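Local coordinates for protein endo-1,4-beta-xylanase D (Paenibacillus polymyxa, PDB 1W0N) that probably binds xylan in a calcium-dependent manner, being the family 36 carbohydrate-binding module of an endo-1,4-beta-xylanase, at residues 28-33 / 121-126; 83-88 / 109-114; 57-62 / 75-80. One frame throughout, in Å; residues are numbered along the deposited sequence. Where two conformers were deposited one is given.

Overall arrangement
All three contacts belong to one beta-sandwich module, and they range from its metal-bearing surface to its centre. Interaction 1 is a surface contact in which two aliphatic side chains meet a tyrosine ring from one side, on segment 121-126, which also supplies ligands to calcium and to magnesium. Interactions 2 and 3 lie deeper, with centres about 9 Å apart, and share a sheet: strand 70-77 runs between strands 80-88 and 107-113. Interaction 3 is buried and wholly aliphatic across the two sheets, whereas interaction 2 combines a phenylalanine–leucine contact inside with a doubtful hydroxyl pairing near the surface. Asp125 of interaction 1 forms a salt bridge with Arg62 of 57-62, joining neighbouring strands.

Interaction 1: 28-33 / 121-126; sequences GKISAP and DAYVDF. With CA (calcium ion), chain B; MG (magnesium ion), chain C.
The phenol ring of Tyr123 receives two aliphatic groups from the 28-33 segment. Pro33 brings its CD to within 3.3 Å of Tyr123 CD2, a close fit, with its CG slightly farther off, while Ile30 CD1 lies 3.7 Å from Tyr123 CD1. Both side chains cross the tyrosine at about a right angle and meet the ring obliquely, from the same side of its plane. CG1 of Ile30 sits between the backbone N and the carbonyl carbon (chi1 61°), and the extended chi2 carries CD1 on to the ring.

Farther out, the segment bearing the tyrosine reaches two metals. Asp125 binds calcium through OD1 at 2.3 Å and also through its backbone O at 2.5 Å; Glu16, Glu18 and Asp35 complete the protein ligands. Its other carboxylate oxygen pairs with Arg62, which would help to fix the rotation of the group. Just ahead of the strand, Asp121 OD1 holds magnesium at 2.0 Å, together with the backbone O of Tyr40 and four waters, one of which donates a hydrogen bond to Asp121 OD2. Strand 36-39 lies between the two segments' strands, pairing with 28-30 on one side and 122-130 on the other, and its Ala38 touches both Ile30 and Tyr123.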
ATOM      1  N   GLY A  28       8.471  -3.973  -8.834  1.00  5.32           N
ATOM      2  CA  GLY A  28       8.303  -3.494 -10.191  1.00  5.84           C
ATOM      3  C   GLY A  28       6.859  -3.434 -10.593  1.00  5.15           C
ATOM      4  O   GLY A  28       5.983  -4.063  -9.978  1.00  5.24           O
ATOM      5  N   LYS A  29       6.600  -2.680 -11.655  1.00  5.54           N
ATOM      6  CA  LYS A  29       5.278  -2.572 -12.231  1.00  5.57           C
ATOM      7  C   LYS A  29       4.790  -3.928 -12.721  1.00  5.16           C
ATOM      8  O   LYS A  29       5.553  -4.717 -13.277  1.00  6.17           O
ATOM      9  CB  LYS A  29       5.276  -1.592 -13.403  1.00  6.63           C
ATOM     10  CG  LYS A  29       5.504  -0.158 -13.060  1.00  8.61           C
ATOM     11  CD  LYS A  29       5.400   0.726 -14.293  1.00 10.85           C
ATOM     12  CE  LYS A  29       5.747   2.166 -14.046  1.00 14.65           C
ATOM     13  NZ  LYS A  29       5.422   3.023 -15.211  1.00 18.60           N
ATOM     14  N   ILE A  30       3.496  -4.146 -12.541  1.00  5.04           N
ATOM     15  CA  ILE A  30       2.811  -5.343 -12.994  1.00  5.21           C
ATOM     16  C   ILE A  30       1.603  -4.961 -13.827  1.00  5.44           C
ATOM     17  O   ILE A  30       1.073  -3.842 -13.723  1.00  6.01           O
ATOM     18  CB  ILE A  30       2.372  -6.234 -11.805  1.00  5.25           C
ATOM     19  CG1 ILE A  30       1.391  -5.494 -10.879  1.00  5.53           C
ATOM     20  CG2 ILE A  30       3.598  -6.734 -11.061  1.00  6.10           C
ATOM     21  CD1 ILE A  30       0.860  -6.316  -9.723  1.00  6.20           C
ATOM     22  N   SER A  31       1.156  -5.926 -14.642  1.00  6.05           N
ATOM     23  CA  SER A  31      -0.076  -5.823 -15.395  1.00  7.00           C
ATOM     24  C   SER A  31      -1.124  -6.830 -14.946  1.00  6.20           C
ATOM     25  O   SER A  31      -2.303  -6.621 -15.249  1.00  7.06           O
ATOM     26  CB  SER A  31       0.217  -6.035 -16.882  1.00  9.54           C
ATOM     27  OG  SER A  31       0.943  -7.219 -17.092  1.00 12.81           O
ATOM     28  N   ALA A  32      -0.735  -7.880 -14.239  1.00  5.98           N
ATOM     29  CA  ALA A  32      -1.651  -8.872 -13.682  1.00  5.72           C
ATOM     30  C   ALA A  32      -1.336  -8.999 -12.193  1.00  5.39           C
ATOM     31  O   ALA A  32      -0.174  -8.977 -11.797  1.00  6.01           O
ATOM     32  CB  ALA A  32      -1.492 -10.214 -14.370  1.00  6.76           C
ATOM     33  N   PRO A  33      -2.382  -9.131 -11.355  1.00  5.24           N
ATOM     34  CA  PRO A  33      -3.798  -9.225 -11.691  1.00  5.33           C
ATOM     35  C   PRO A  33      -4.504  -7.868 -11.909  1.00  5.33           C
ATOM     36  O   PRO A  33      -5.724  -7.817 -11.984  1.00  6.37           O
ATOM     37  CB  PRO A  33      -4.394  -9.946 -10.481  1.00  5.88           C
ATOM     38  CG  PRO A  33      -3.543  -9.459  -9.321  1.00  5.99           C
ATOM     39  CD  PRO A  33      -2.146  -9.346  -9.913  1.00  5.53           C
ATOM     40  N   ASP A 121       3.632 -12.505  -1.429  1.00  5.10           N
ATOM     41  CA  ASP A 121       3.918 -11.243  -2.080  1.00  4.43           C
ATOM     42  C   ASP A 121       2.630 -10.489  -2.316  1.00  4.37           C
ATOM     43  O   ASP A 121       1.561 -11.085  -2.466  1.00  5.27           O
ATOM     44  CB  ASP A 121       4.683 -11.518  -3.359  1.00  4.65           C
ATOM     45  CG  ASP A 121       5.976 -12.247  -3.066  1.00  5.01           C
ATOM     46  OD1 ASP A 121       6.566 -11.922  -2.004  1.00  5.50           O
ATOM     47  OD2 ASP A 121       6.406 -13.117  -3.862  1.00  5.78           O
ATOM     48  N   ALA A 122       2.739  -9.157  -2.292  1.00  4.37           N
ATOM     49  CA  ALA A 122       1.569  -8.305  -2.438  1.00  4.47           C
ATOM     50  C   ALA A 122       1.562  -7.616  -3.787  1.00  4.24           C
ATOM     51  O   ALA A 122       2.568  -7.045  -4.221  1.00  5.80           O
ATOM     52  CB  ALA A 122       1.516  -7.251  -1.355  1.00  5.48           C
ATOM     53  N   TYR A 123       0.405  -7.632  -4.411  1.00  4.27           N
ATOM     54  CA  TYR A 123       0.130  -6.840  -5.588  1.00  4.27           C
ATOM     55  C   TYR A 123      -0.712  -5.657  -5.136  1.00  4.22           C
ATOM     56  O   TYR A 123      -1.731  -5.851  -4.450  1.00  4.75           O
ATOM     57  CB  TYR A 123      -0.627  -7.689  -6.596  1.00  4.68           C
ATOM     58  CG  TYR A 123       0.055  -8.987  -6.978  1.00  4.81           C
ATOM     59  CD1 TYR A 123       1.405  -9.040  -7.286  1.00  5.97           C
ATOM     60  CD2 TYR A 123      -0.679 -10.160  -7.087  1.00  4.84           C
ATOM     61  CE1 TYR A 123       2.015 -10.228  -7.678  1.00  6.31           C
ATOM     62  CE2 TYR A 123      -0.092 -11.344  -7.502  1.00  5.18           C
ATOM     63  CZ  TYR A 123       1.258 -11.373  -7.798  1.00  5.40           C
ATOM     64  OH  TYR A 123       1.852 -12.537  -8.219  1.00  6.59           O
ATOM     65  N   VAL A 124      -0.316  -4.458  -5.577  0.50  4.28           N
ATOM     66  CA  VAL A 124      -0.962  -3.226  -5.118  0.50  4.43           C
ATOM     67  C   VAL A 124      -1.476  -2.506  -6.345  0.50  4.15           C
ATOM     68  O   VAL A 124      -0.703  -2.266  -7.296  0.50  4.17           O
ATOM     69  CB  VAL A 124       0.089  -2.352  -4.374  0.50  5.00           C
ATOM     70  CG1 VAL A 124      -0.555  -1.116  -3.846  0.50  6.09           C
ATOM     71  CG2 VAL A 124       0.693  -3.115  -3.188  0.50  6.06           C
ATOM     72  N   ASP A 125      -2.758  -2.167  -6.333  1.00  4.52           N
ATOM     73  CA  ASP A 125      -3.385  -1.517  -7.492  1.00  4.50           C
ATOM     74  C   ASP A 125      -3.386   0.011  -7.334  1.00  4.69           C
ATOM     75  O   ASP A 125      -2.890   0.738  -8.202  1.00  5.46           O
ATOM     76  CB  ASP A 125      -4.800  -2.084  -7.640  1.00  4.98           C
ATOM     77  CG  ASP A 125      -5.554  -1.595  -8.859  1.00  5.73           C
ATOM     78  OD1 ASP A 125      -5.003  -0.769  -9.612  1.00  6.86           O
ATOM     79  OD2 ASP A 125      -6.715  -2.026  -9.055  1.00  6.83           O
ATOM     80  N   PHE A 126      -3.951   0.480  -6.226  1.00  4.91           N
ATOM     81  CA  PHE A 126      -4.075   1.910  -5.959  1.00  4.91           C
ATOM     82  C   PHE A 126      -4.345   2.093  -4.471  1.00  5.05           C
ATOM     83  O   PHE A 126      -4.715   1.143  -3.764  1.00  5.32           O
ATOM     84  CB  PHE A 126      -5.205   2.554  -6.785  1.00  5.61           C
ATOM     85  CG  PHE A 126      -6.580   1.998  -6.507  1.00  6.26           C
ATOM     86  CD1 PHE A 126      -7.297   2.351  -5.351  1.00  7.48           C
ATOM     87  CD2 PHE A 126      -7.174   1.146  -7.434  1.00  6.94           C
ATOM     88  CE1 PHE A 126      -8.579   1.853  -5.114  1.00  8.62           C
ATOM     89  CE2 PHE A 126      -8.477   0.670  -7.220  1.00  8.44           C
ATOM     90  CZ  PHE A 126      -9.160   1.022  -6.052  1.00  8.91           C
TER
HETATM   91 CA    CA B1132      -3.456   0.541 -10.664  1.00  6.09          CA
HETATM   92 MG    MG C1133       8.186 -12.534  -0.955  1.00  6.20          MG
HETATM   93  O   HOH W   1       8.884 -13.240  -2.784  1.00  6.66           O
HETATM   94  O   HOH W   2      -5.105   0.337 -12.420  1.00  9.66           O
HETATM   95  O   HOH W   3       9.892 -13.164   0.001  1.00  9.32           O
HETATM   96  O   HOH W   4       7.343 -14.431  -0.591  1.00  8.53           O
HETATM   97  O   HOH W   5       7.243 -11.974   0.787  1.00  8.32           O

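Interaction 2: 83-88 / 109-114; sequences GSFNFT and IKLALT
Leu111 and Phe85 meet in the interior, while Thr114 and Ser84 meet nearer the surface. Strand 107-113 enters with Ile109, whose side chain packs on Ile127 and Phe129 of the facing sheet. Leu111 follows two residues later on the same side of the strand. Its CD2 methyl approaches the Phe85 ring at the edge, close to the ring plane, and lies 4.1 Å from Phe85 CE2. The leucine places CG beside its backbone N and anti to the carbonyl carbon (chi1 -66°), and chi2 near 164° then turns CD2 to the ring; the other methyl packs against Val124. Leu113 continues the apolar row, resting on Ala122.

At Thr114 the strand has ended and the chemistry changes. In one of its two conformers Ser84 OG donates a hydrogen bond to Thr114 OG1 over 3.2 Å, a long bond that is therefore doubtful and present at most part of the time. Thr114 OG1 is also hydrogen-bonded to Asp74 of strand 70-77, its firmer partner. That strand runs between the two segments, and Phe85 and Leu111 therefore touch across it. Ile109, Leu111 and Leu113 face the other sheet while Lys110 and Ala112 lie on the opposite side, the pattern of a beta-sandwich sheet, here the five-stranded sheet of a jelly-roll-like carbohydrate-binding module.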
ATOM      1  N   GLY A  83      -0.837   1.145  10.214  1.00  8.16           N
ATOM      2  CA  GLY A  83      -1.632  -0.065  10.161  1.00  7.97           C
ATOM      3  C   GLY A  83      -1.148  -0.916   8.994  1.00  7.38           C
ATOM      4  O   GLY A  83      -0.236  -0.531   8.272  1.00  7.33           O
ATOM      5  N   SER A  84      -1.774  -2.089   8.852  1.00  7.76           N
ATOM      6  CA  SER A  84      -1.433  -3.008   7.793  1.00  8.33           C
ATOM      7  C   SER A  84      -2.675  -3.546   7.107  1.00  8.07           C
ATOM      8  O   SER A  84      -3.606  -3.968   7.763  1.00 10.23           O
ATOM      9  CB  SER A  84      -0.554  -4.196   8.289  1.00 11.08           C
ATOM     10  OG  SER A  84      -0.656  -5.449   7.703  0.33 15.68           O
ATOM     11  N   PHE A  85      -2.629  -3.626   5.795  1.00  6.05           N
ATOM     12  CA  PHE A  85      -3.669  -4.226   4.994  1.00  5.85           C
ATOM     13  C   PHE A  85      -3.369  -5.713   4.793  1.00  6.00           C
ATOM     14  O   PHE A  85      -2.240  -6.100   4.518  1.00  7.38           O
ATOM     15  CB  PHE A  85      -3.710  -3.576   3.607  1.00  6.18           C
ATOM     16  CG  PHE A  85      -4.005  -2.098   3.640  1.00  6.00           C
ATOM     17  CD1 PHE A  85      -5.295  -1.627   3.822  1.00  6.30           C
ATOM     18  CD2 PHE A  85      -2.987  -1.187   3.406  1.00  6.97           C
ATOM     19  CE1 PHE A  85      -5.588  -0.272   3.826  1.00  6.68           C
ATOM     20  CE2 PHE A  85      -3.272   0.173   3.403  1.00  7.64           C
ATOM     21  CZ  PHE A  85      -4.563   0.633   3.622  1.00  7.22           C
ATOM     22  N   ASN A  86      -4.417  -6.525   4.916  1.00  5.42           N
ATOM     23  CA  ASN A  86      -4.338  -7.967   4.724  1.00  5.44           C
ATOM     24  C   ASN A  86      -4.994  -8.323   3.398  1.00  4.96           C
ATOM     25  O   ASN A  86      -6.207  -8.139   3.244  1.00  5.63           O
ATOM     26  CB  ASN A  86      -5.081  -8.635   5.881  1.00  6.55           C
ATOM     27  CG  ASN A  86      -5.097 -10.144   5.809  1.00  6.80           C
ATOM     28  OD1 ASN A  86      -5.108 -10.798   6.906  1.00  9.17           O
ATOM     29  ND2 ASN A  86      -5.170 -10.699   4.681  1.00  7.92           N
ATOM     30  N   PHE A  87      -4.174  -8.797   2.448  1.00  5.16           N
ATOM     31  CA  PHE A  87      -4.694  -9.338   1.194  1.00  5.14           C
ATOM     32  C   PHE A  87      -4.451 -10.840   1.211  1.00  5.25           C
ATOM     33  O   PHE A  87      -3.321 -11.308   1.038  1.00  5.97           O
ATOM     34  CB  PHE A  87      -3.990  -8.707  -0.021  1.00  5.66           C
ATOM     35  CG  PHE A  87      -4.165  -7.216  -0.045  1.00  5.22           C
ATOM     36  CD1 PHE A  87      -5.393  -6.657  -0.357  1.00  5.62           C
ATOM     37  CD2 PHE A  87      -3.110  -6.377   0.280  1.00  6.11           C
ATOM     38  CE1 PHE A  87      -5.586  -5.275  -0.337  1.00  6.09           C
ATOM     39  CE2 PHE A  87      -3.290  -4.987   0.293  1.00  6.87           C
ATOM     40  CZ  PHE A  87      -4.525  -4.446   0.005  1.00  6.64           C
ATOM     41  N   THR A  88      -5.524 -11.592   1.456  1.00  5.50           N
ATOM     42  CA  THR A  88      -5.463 -13.048   1.439  1.00  5.76           C
ATOM     43  C   THR A  88      -6.148 -13.546   0.181  1.00  5.86           C
ATOM     44  O   THR A  88      -7.272 -13.162  -0.136  1.00  7.69           O
ATOM     45  CB  THR A  88      -6.115 -13.618   2.706  1.00  6.40           C
ATOM     46  OG1 THR A  88      -5.329 -13.268   3.851  1.00  6.83           O
ATOM     47  CG2 THR A  88      -6.149 -15.143   2.683  1.00  7.17           C
ATOM     48  N   ILE A 109       3.840   9.009   1.803  1.00  6.62           N
ATOM     49  CA  ILE A 109       2.990   7.832   1.877  1.00  6.42           C
ATOM     50  C   ILE A 109       3.799   6.670   1.337  1.00  6.55           C
ATOM     51  O   ILE A 109       4.347   6.766   0.225  1.00  7.78           O
ATOM     52  CB  ILE A 109       1.723   8.019   1.017  1.00  7.17           C
ATOM     53  CG1 ILE A 109       1.013   9.338   1.315  1.00  7.61           C
ATOM     54  CG2 ILE A 109       0.786   6.821   1.171  1.00  8.75           C
ATOM     55  CD1 ILE A 109       0.655   9.577   2.755  1.00  8.55           C
ATOM     56  N   LYS A 110       3.918   5.592   2.094  1.00  6.17           N
ATOM     57  CA  LYS A 110       4.694   4.437   1.662  1.00  6.54           C
ATOM     58  C   LYS A 110       3.902   3.168   1.945  1.00  6.05           C
ATOM     59  O   LYS A 110       3.278   3.034   3.009  1.00  7.17           O
ATOM     60  CB  LYS A 110       6.038   4.422   2.361  1.00  7.55           C
ATOM     61  CG  LYS A 110       6.939   3.253   2.018  1.00  9.44           C
ATOM     62  CD  LYS A 110       8.305   3.367   2.591  1.00 13.15           C
ATOM     63  CE  LYS A 110       8.371   3.181   4.027  1.00 19.67           C
ATOM     64  NZ  LYS A 110       9.795   3.128   4.396  1.00 25.47           N
ATOM     65  N   LEU A 111       3.930   2.242   0.988  1.00  5.96           N
ATOM     66  CA  LEU A 111       3.422   0.890   1.184  1.00  5.95           C
ATOM     67  C   LEU A 111       4.604  -0.067   1.060  1.00  5.95           C
ATOM     68  O   LEU A 111       5.420   0.028   0.122  1.00  6.95           O
ATOM     69  CB  LEU A 111       2.356   0.561   0.135  1.00  6.40           C
ATOM     70  CG  LEU A 111       1.069   1.386   0.232  1.00  7.36           C
ATOM     71  CD1 LEU A 111       0.251   1.275  -1.058  1.00  9.75           C
ATOM     72  CD2 LEU A 111       0.203   0.966   1.410  1.00  8.17           C
ATOM     73  N   ALA A 112       4.713  -1.013   1.986  1.00  6.31           N
ATOM     74  CA  ALA A 112       5.806  -2.015   2.002  1.00  6.83           C
ATOM     75  C   ALA A 112       5.293  -3.257   2.656  1.00  6.66           C
ATOM     76  O   ALA A 112       4.388  -3.205   3.476  1.00  7.54           O
ATOM     77  CB  ALA A 112       7.009  -1.498   2.759  1.00  8.10           C
ATOM     78  N   LEU A 113       5.831  -4.440   2.367  1.00  7.41           N
ATOM     79  CA  LEU A 113       5.426  -5.652   3.074  1.00  7.18           C
ATOM     80  C   LEU A 113       5.656  -5.516   4.568  1.00  8.34           C
ATOM     81  O   LEU A 113       6.682  -4.988   5.006  1.00  8.85           O
ATOM     82  CB  LEU A 113       6.171  -6.870   2.553  1.00  7.27           C
ATOM     83  CG  LEU A 113       5.861  -7.320   1.132  1.00  7.80           C
ATOM     84  CD1 LEU A 113       6.709  -8.493   0.745  1.00  9.48           C
ATOM     85  CD2 LEU A 113       4.437  -7.649   0.927  1.00  8.98           C
ATOM     86  N   THR A 114       4.732  -6.049   5.361  1.00  9.67           N
ATOM     87  CA  THR A 114       4.859  -6.059   6.800  1.00 11.57           C
ATOM     88  C   THR A 114       6.077  -6.920   7.279  1.00 12.70           C
ATOM     89  O   THR A 114       6.728  -6.589   8.240  1.00 15.12           O
ATOM     90  CB  THR A 114       3.463  -6.504   7.385  1.00 11.70           C
ATOM     91  OG1 THR A 114       2.409  -5.690   6.935  1.00 12.72           O
ATOM     92  CG2 THR A 114       3.404  -6.537   8.859  1.00 13.53           C
TER

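Interaction 3: 57-62 / 75-80; sequences HNISVR and LVIGGV. With SO4 (sulfate ion), chain D.
Ile59 meets Leu75 and Ile77 across the interior between the two sheets. Ahead of it on strand 56-65, His57 extends its ring toward a sulfate ion, probably taken up from the crystallisation liquor. The anion lies at the ring edge, where the hydrogen bond from His57 NE2 to sulfate O3 is weak, bent (N-H...O 129°) and doubtful; the sulfate is also hydrogen-bonded to Ala53 N, and His57 ND1 is hydrogen-bonded to His102.

Two residues on, Ile59 carries the contact. Its CG2, anti to the backbone N, lies 3.8 Å from Leu75 CD2, and Ile59 CD1 approaches that same methyl at 3.9 Å. A single leucine branch thus fits against both arms of the isoleucine. Ile59 CD1 also faces Ile77 CD1 more loosely, at 4.4 Å. Ser60 points away and is hydrogen-bonded to Thr96, whereas Val61 turns inward to pack on Phe85 and Phe87. Past Ile77, segment 75-80 reverses through a type I' turn containing Gly78 and Gly79, both with positive phi.

The contact between the strands is made of aliphatic carbon alone. Its cohesion probably comes from dispersion and the exclusion of water.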
ATOM      1  N   HIS A  57      -8.021  10.483   8.121  1.00  5.64           N
ATOM      2  CA  HIS A  57      -8.585   9.937   6.901  1.00  5.77           C
ATOM      3  C   HIS A  57      -8.941   8.468   7.063  1.00  6.07           C
ATOM      4  O   HIS A  57      -8.384   7.755   7.883  1.00  6.93           O
ATOM      5  CB  HIS A  57      -7.579  10.013   5.734  1.00  6.04           C
ATOM      6  CG  HIS A  57      -7.328  11.415   5.293  1.00  6.18           C
ATOM      7  ND1 HIS A  57      -6.492  12.254   5.981  1.00  6.39           N
ATOM      8  CD2 HIS A  57      -7.894  12.124   4.291  1.00  7.29           C
ATOM      9  CE1 HIS A  57      -6.550  13.442   5.404  1.00  6.67           C
ATOM     10  NE2 HIS A  57      -7.376  13.401   4.384  1.00  7.53           N
ATOM     11  N   ASN A  58      -9.864   8.039   6.188  1.00  6.93           N
ATOM     12  CA  ASN A  58     -10.037   6.640   5.862  1.00  7.44           C
ATOM     13  C   ASN A  58      -9.166   6.338   4.660  1.00  7.16           C
ATOM     14  O   ASN A  58      -9.048   7.154   3.735  1.00  8.08           O
ATOM     15  CB  ASN A  58     -11.500   6.356   5.521  1.00  9.03           C
ATOM     16  CG  ASN A  58     -12.450   6.738   6.622  1.00 10.22           C
ATOM     17  OD1 ASN A  58     -13.484   7.439   6.377  1.00 16.84           O
ATOM     18  ND2 ASN A  58     -12.168   6.321   7.791  1.00  9.46           N
ATOM     19  N   ILE A  59      -8.510   5.167   4.682  1.00  7.34           N
ATOM     20  CA  ILE A  59      -7.570   4.820   3.640  1.00  6.79           C
ATOM     21  C   ILE A  59      -7.890   3.418   3.134  1.00  6.47           C
ATOM     22  O   ILE A  59      -7.926   2.472   3.922  1.00  7.40           O
ATOM     23  CB  ILE A  59      -6.127   4.858   4.126  1.00  9.14           C
ATOM     24  CG1 ILE A  59      -5.800   6.155   4.868  1.00 12.11           C
ATOM     25  CG2 ILE A  59      -5.181   4.709   2.948  1.00  9.78           C
ATOM     26  CD1 ILE A  59      -5.488   5.976   6.265  1.00 12.73           C
ATOM     27  N   SER A  60      -8.095   3.296   1.816  1.00  5.85           N
ATOM     28  CA  SER A  60      -8.337   1.999   1.213  1.00  5.74           C
ATOM     29  C   SER A  60      -7.261   1.707   0.177  1.00  5.37           C
ATOM     30  O   SER A  60      -6.763   2.606  -0.496  1.00  5.97           O
ATOM     31  CB  SER A  60      -9.715   1.924   0.580  1.00  7.41           C
ATOM     32  OG  SER A  60     -10.758   1.879   1.539  1.00  9.30           O
ATOM     33  N   VAL A  61      -6.913   0.425   0.071  1.00  4.78           N
ATOM     34  CA  VAL A  61      -5.986  -0.048  -0.947  1.00  4.54           C
ATOM     35  C   VAL A  61      -6.627  -1.264  -1.597  1.00  4.40           C
ATOM     36  O   VAL A  61      -7.095  -2.174  -0.905  1.00  4.68           O
ATOM     37  CB  VAL A  61      -4.603  -0.402  -0.359  1.00  5.14           C
ATOM     38  CG1 VAL A  61      -3.715  -1.122  -1.384  1.00  5.40           C
ATOM     39  CG2 VAL A  61      -3.906   0.869   0.112  1.00  6.45           C
ATOM     40  N   ARG A  62      -6.644  -1.279  -2.944  1.00  4.35           N
ATOM     41  CA  ARG A  62      -7.014  -2.478  -3.671  1.00  4.48           C
ATOM     42  C   ARG A  62      -5.737  -3.279  -3.929  1.00  4.20           C
ATOM     43  O   ARG A  62      -4.751  -2.732  -4.426  1.00  4.72           O
ATOM     44  CB  ARG A  62      -7.718  -2.144  -4.986  1.00  4.94           C
ATOM     45  CG  ARG A  62      -8.162  -3.384  -5.737  1.00  5.12           C
ATOM     46  CD  ARG A  62      -9.106  -3.062  -6.875  1.00  5.84           C
ATOM     47  NE  ARG A  62      -9.679  -4.257  -7.480  1.00  6.33           N
ATOM     48  CZ  ARG A  62      -9.435  -4.728  -8.705  1.00  5.88           C
ATOM     49  NH1 ARG A  62      -8.516  -4.186  -9.495  1.00  6.62           N
ATOM     50  NH2 ARG A  62     -10.134  -5.784  -9.150  1.00  6.72           N
ATOM     51  N   LEU A  75       1.126   0.371   5.824  1.00  5.82           N
ATOM     52  CA  LEU A  75       0.953   1.745   5.391  1.00  6.09           C
ATOM     53  C   LEU A  75       1.737   2.645   6.329  1.00  5.82           C
ATOM     54  O   LEU A  75       1.525   2.626   7.544  1.00  6.24           O
ATOM     55  CB  LEU A  75      -0.519   2.129   5.416  1.00  6.74           C
ATOM     56  CG  LEU A  75      -0.842   3.581   5.104  1.00  7.77           C
ATOM     57  CD1 LEU A  75      -0.387   3.974   3.707  1.00  9.44           C
ATOM     58  CD2 LEU A  75      -2.332   3.844   5.283  1.00  9.30           C
ATOM     59  N   VAL A  76       2.641   3.428   5.743  1.00  6.37           N
ATOM     60  CA  VAL A  76       3.504   4.334   6.482  1.00  6.99           C
ATOM     61  C   VAL A  76       3.140   5.749   6.022  1.00  7.06           C
ATOM     62  O   VAL A  76       3.153   6.045   4.829  1.00  8.23           O
ATOM     63  CB  VAL A  76       4.963   4.027   6.252  1.00  8.70           C
ATOM     64  CG1 VAL A  76       5.831   4.749   7.265  1.00 10.62           C
ATOM     65  CG2 VAL A  76       5.222   2.507   6.292  1.00 11.40           C
ATOM     66  N   ILE A  77       2.774   6.615   6.964  1.00  7.29           N
ATOM     67  CA  ILE A  77       2.461   8.021   6.654  1.00  7.47           C
ATOM     68  C   ILE A  77       3.393   8.870   7.485  1.00  8.57           C
ATOM     69  O   ILE A  77       3.380   8.808   8.719  1.00  9.77           O
ATOM     70  CB  ILE A  77       0.985   8.373   6.982  1.00  7.76           C
ATOM     71  CG1 ILE A  77       0.024   7.478   6.194  1.00  8.39           C
ATOM     72  CG2 ILE A  77       0.727   9.858   6.685  1.00  8.25           C
ATOM     73  CD1 ILE A  77      -1.438   7.716   6.511  1.00  9.94           C
ATOM     74  N   GLY A  78       4.211   9.682   6.831  1.00  9.22           N
ATOM     75  CA  GLY A  78       5.143  10.510   7.539  1.00 10.83           C
ATOM     76  C   GLY A  78       6.070   9.737   8.434  1.00 12.04           C
ATOM     77  O   GLY A  78       6.398  10.224   9.521  1.00 14.31           O
ATOM     78  N   GLY A  79       6.463   8.539   8.001  1.00 12.09           N
ATOM     79  CA  GLY A  79       7.342   7.687   8.753  1.00 13.24           C
ATOM     80  C   GLY A  79       6.692   6.841   9.841  1.00 13.04           C
ATOM     81  O   GLY A  79       7.375   6.014  10.426  1.00 15.73           O
ATOM     82  N   VAL A  80       5.396   7.032  10.065  1.00 11.63           N
ATOM     83  CA  VAL A  80       4.679   6.278  11.074  1.00 11.70           C
ATOM     84  C   VAL A  80       3.957   5.124  10.407  1.00 10.24           C
ATOM     85  O   VAL A  80       3.157   5.349   9.506  1.00  9.33           O
ATOM     86  CB  VAL A  80       3.634   7.164  11.809  1.00 12.53           C
ATOM     87  CG1 VAL A  80       2.912   6.367  12.872  1.00 13.21           C
ATOM     88  CG2 VAL A  80       4.246   8.421  12.386  1.00 13.93           C
TER
HETATM   89  S   SO4 D1134      -6.820  16.352   3.388  0.50  7.85           S
HETATM   90  O1  SO4 D1134      -8.068  16.811   3.004  0.50  9.14           O
HETATM   91  O2  SO4 D1134      -6.692  16.334   4.765  0.50 21.44           O
HETATM   92  O3  SO4 D1134      -6.552  15.071   2.714  0.50 22.42           O
HETATM   93  O4  SO4 D1134      -6.076  17.458   2.717  0.50 20.71           O